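Local coordinates for protein methylenetetrahydrofolate--tRNA-(uracil-5-)-methyltransferase trmFO (Thermus thermophilus, PDB 3G5S) that uses FAD and methylenetetrahydrofolate to methylate the C5 position of uridine 54 in tRNA, giving 5-methyluridine, at residues 311-316 with 331-336. Sequence-based numbering, arbitrary orientation.
Sequences TYLNAP and LYAAGV. With FAD (flavin-adenine dinucleotide), chain B; EDO (1,2-ethanediol), chain F.
Val-336 does most of the touching here, meeting strand 309-313 at two places, once at a backbone carbonyl and once at a side-chain carbon. Its CG1, anti to the backbone N (chi1 165°), lies 3.5 Å from Thr-311 O, a buried carbonyl without a hydrogen-bond partner in the model. Its own carbonyl turns to the neighbouring residue, Val-336 O coming 3.2 Å from Tyr-312 CB and lying oblique to the ring. Further along, Leu-313 reaches with one branch, Leu-313 CD1 sitting 4.2 Å from Ala-333 CB, and Phe-325 of the adjoining strand packs against both. No hydrogen bond joins the two segments directly, although Leu-313 pairs through its backbone with Leu-337, just past Val-336.

Strand 331-333 is an edge of the five-stranded parallel sheet of the Rossmann-type FAD domain, and the turn after it delivers backbone to the cofactor: Val-336 N donates to FAD O1P at 2.9 Å. Gly-335 has positive phi, and any side chain there would run into that phosphate oxygen; its N is anchored by Thr-349 OG1. The other branch of Val-336, CG2, rests 3.7 Å from FAD C5'.

From the same contact the Tyr-312 ring leads off toward the glutathione pocket, where its OH hydrogen-bonds both Phe-390 O and the N1 atom of glutathione. A phenylalanine in its place, lacking the hydroxyl, would probably leave the glutathione nitrogen without this partner and the ring less firmly tied to Phe-390. Strand 154-155 flanks the tyrosine through Ala-155, and beyond Leu-313 the chain turns at Asn-314, whose OD1 caps the next helix at Arg-317 N.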
loop_
_atom_site.group_PDB
_atom_site.type_symbol
_atom_site.label_atom_id
_atom_site.label_comp_id
_atom_site.label_asym_id
_atom_site.label_seq_id
_atom_site.Cartn_x
_atom_site.Cartn_y
_atom_site.Cartn_z
ATOM N N THR A 311 8.597 -4.601 -6.768
ATOM C CA THR A 311 9.349 -5.325 -5.748
ATOM C C THR A 311 8.907 -4.907 -4.358
ATOM O O THR A 311 8.882 -3.717 -4.037
ATOM C CB THR A 311 10.842 -5.086 -5.899
ATOM O OG1 THR A 311 11.261 -5.658 -7.140
ATOM C CG2 THR A 311 11.604 -5.750 -4.779
ATOM N N TYR A 312 8.564 -5.887 -3.531
ATOM C CA TYR A 312 8.155 -5.602 -2.167
ATOM C C TYR A 312 8.338 -6.814 -1.264
ATOM O O TYR A 312 8.395 -7.957 -1.724
ATOM C CB TYR A 312 6.701 -5.084 -2.121
ATOM C CG TYR A 312 5.658 -6.135 -2.435
ATOM C CD1 TYR A 312 5.415 -6.538 -3.744
ATOM C CD2 TYR A 312 4.916 -6.732 -1.426
ATOM C CE1 TYR A 312 4.467 -7.505 -4.032
ATOM C CE2 TYR A 312 3.962 -7.699 -1.706
ATOM C CZ TYR A 312 3.742 -8.085 -3.014
ATOM O OH TYR A 312 2.803 -9.049 -3.320
ATOM N N LEU A 313 8.419 -6.536 0.028
ATOM C CA LEU A 313 8.584 -7.545 1.060
ATOM C C LEU A 313 7.268 -8.036 1.642
ATOM O O LEU A 313 6.258 -7.319 1.639
ATOM C CB LEU A 313 9.407 -6.963 2.204
ATOM C CG LEU A 313 10.835 -6.576 1.830
ATOM C CD1 LEU A 313 11.438 -5.740 2.936
ATOM C CD2 LEU A 313 11.686 -7.816 1.557
ATOM N N ASN A 314 7.300 -9.253 2.171
ATOM C CA ASN A 314 6.184 -9.775 2.928
ATOM C C ASN A 314 6.193 -9.123 4.299
ATOM O O ASN A 314 6.812 -9.613 5.241
ATOM C CB ASN A 314 6.260 -11.295 3.044
ATOM C CG ASN A 314 4.957 -11.881 3.514
ATOM O OD1 ASN A 314 4.405 -11.435 4.522
ATOM N ND2 ASN A 314 4.433 -12.853 2.775
ATOM N N ALA A 315 5.524 -7.983 4.394
ATOM C CA ALA A 315 5.537 -7.210 5.626
ATOM C C ALA A 315 5.023 -7.994 6.835
ATOM O O ALA A 315 5.647 -7.960 7.890
ATOM C CB ALA A 315 4.797 -5.889 5.457
ATOM N N PRO A 316 3.897 -8.724 6.699
ATOM C CA PRO A 316 3.426 -9.399 7.913
ATOM C C PRO A 316 4.416 -10.435 8.442
ATOM O O PRO A 316 4.479 -10.652 9.653
ATOM C CB PRO A 316 2.120 -10.069 7.463
ATOM C CG PRO A 316 1.665 -9.270 6.298
ATOM C CD PRO A 316 2.902 -8.766 5.613
ATOM N N LEU A 331 17.220 -2.307 11.577
ATOM C CA LEU A 331 16.969 -2.273 10.137
ATOM C C LEU A 331 15.482 -2.017 9.941
ATOM O O LEU A 331 14.659 -2.633 10.618
ATOM C CB LEU A 331 17.358 -3.605 9.484
ATOM C CG LEU A 331 17.298 -3.662 7.959
ATOM C CD1 LEU A 331 18.320 -2.729 7.321
ATOM C CD2 LEU A 331 17.480 -5.087 7.449
ATOM N N TYR A 332 15.154 -1.122 9.012
ATOM C CA TYR A 332 13.769 -0.712 8.759
ATOM C C TYR A 332 13.503 -0.752 7.266
ATOM O O TYR A 332 14.433 -0.644 6.458
ATOM C CB TYR A 332 13.514 0.727 9.265
ATOM C CG TYR A 332 13.936 0.913 10.693
ATOM C CD1 TYR A 332 15.267 1.138 11.002
ATOM C CD2 TYR A 332 13.026 0.815 11.745
ATOM C CE1 TYR A 332 15.692 1.249 12.288
ATOM C CE2 TYR A 332 13.449 0.940 13.063
ATOM C CZ TYR A 332 14.799 1.156 13.323
ATOM O OH TYR A 332 15.289 1.281 14.601
ATOM N N ALA A 333 12.231 -0.897 6.901
ATOM C CA ALA A 333 11.812 -0.743 5.510
ATOM C C ALA A 333 10.747 0.334 5.423
ATOM O O ALA A 333 9.948 0.503 6.340
ATOM C CB ALA A 333 11.277 -2.050 4.944
ATOM N N ALA A 334 10.735 1.050 4.310
ATOM C CA ALA A 334 9.714 2.057 4.070
ATOM C C ALA A 334 9.387 2.122 2.591
ATOM O O ALA A 334 10.159 1.661 1.745
ATOM C CB ALA A 334 10.177 3.419 4.574
ATOM N N GLY A 335 8.231 2.701 2.281
ATOM C CA GLY A 335 7.804 2.847 0.908
ATOM C C GLY A 335 7.313 1.542 0.327
ATOM O O GLY A 335 6.911 0.624 1.046
ATOM N N VAL A 336 7.319 1.466 -0.998
ATOM C CA VAL A 336 6.836 0.278 -1.681
ATOM C C VAL A 336 7.570 -0.984 -1.208
ATOM O O VAL A 336 6.966 -2.052 -1.098
ATOM C CB VAL A 336 6.948 0.462 -3.198
ATOM C CG1 VAL A 336 6.817 -0.872 -3.934
ATOM C CG2 VAL A 336 5.878 1.438 -3.659
HETATM P PA FAD B . 10.907 5.354 -5.237
HETATM O O1A FAD B . 10.955 4.599 -6.534
HETATM O O2A FAD B . 10.258 6.703 -5.223
HETATM O O5B FAD B . 12.372 5.529 -4.627
HETATM C C5B FAD B . 13.289 4.454 -4.580
HETATM C C4B FAD B . 14.671 5.029 -4.819
HETATM O O4B FAD B . 15.643 4.028 -4.570
HETATM C C3B FAD B . 14.862 5.466 -6.270
HETATM O O3B FAD B . 15.340 6.796 -6.335
HETATM C C2B FAD B . 15.878 4.471 -6.831
HETATM O O2B FAD B . 16.740 4.998 -7.819
HETATM C C1B FAD B . 16.650 4.083 -5.584
HETATM N N9A FAD B . 17.303 2.766 -5.560
HETATM C C8A FAD B . 16.767 1.556 -5.904
HETATM N N7A FAD B . 17.670 0.591 -5.632
HETATM C C5A FAD B . 18.775 1.184 -5.106
HETATM C C6A FAD B . 19.993 0.699 -4.651
HETATM N N6A FAD B . 20.229 -0.610 -4.494
HETATM N N1A FAD B . 20.909 1.590 -4.162
HETATM C C2A FAD B . 20.657 2.942 -4.140
HETATM N N3A FAD B . 19.453 3.436 -4.586
HETATM C C4A FAD B . 18.551 2.553 -5.061
HETATM N N1 FAD B . 2.188 6.006 -7.091
HETATM C C2 FAD B . 1.130 6.876 -7.012
HETATM O O2 FAD B . 0.696 7.234 -5.919
HETATM N N3 FAD B . 0.554 7.352 -8.174
HETATM C C4 FAD B . 1.012 6.987 -9.429
HETATM O O4 FAD B . 0.477 7.436 -10.450
HETATM C C4X FAD B . 2.089 6.104 -9.496
HETATM N N5 FAD B . 2.586 5.695 -10.713
HETATM C C5X FAD B . 3.659 4.828 -10.759
HETATM C C6 FAD B . 4.158 4.432 -11.996
HETATM C C7 FAD B . 5.229 3.553 -12.073
HETATM C C7M FAD B . 5.764 3.128 -13.412
HETATM C C8 FAD B . 5.807 3.075 -10.901
HETATM C C8M FAD B . 6.968 2.126 -10.970
HETATM C C9 FAD B . 5.311 3.472 -9.661
HETATM C C9A FAD B . 4.233 4.350 -9.581
HETATM N N10 FAD B . 3.724 4.733 -8.346
HETATM C C10 FAD B . 2.664 5.620 -8.322
HETATM C "C1'" FAD B . 3.856 3.792 -7.170
HETATM C "C2'" FAD B . 4.619 4.382 -5.971
HETATM O "O2'" FAD B . 3.783 5.157 -5.128
HETATM C "C3'" FAD B . 5.852 5.176 -6.403
HETATM O "O3'" FAD B . 6.730 4.256 -7.020
HETATM C "C4'" FAD B . 6.568 5.862 -5.241
HETATM O "O4'" FAD B . 7.539 6.732 -5.788
HETATM C "C5'" FAD B . 7.194 4.863 -4.276
HETATM O "O5'" FAD B . 8.062 5.537 -3.391
HETATM P P FAD B . 9.369 4.787 -2.853
HETATM O O1P FAD B . 9.006 3.492 -2.200
HETATM O O2P FAD B . 10.128 5.782 -2.038
HETATM O O3P FAD B . 10.175 4.390 -4.183
HETATM C C1 EDO F . 4.964 -11.183 -0.776
HETATM O O1 EDO F . 3.758 -11.932 -0.943
HETATM C C2 EDO F . 6.139 -12.146 -0.878
HETATM O O2 EDO F . 6.034 -13.099 0.184
#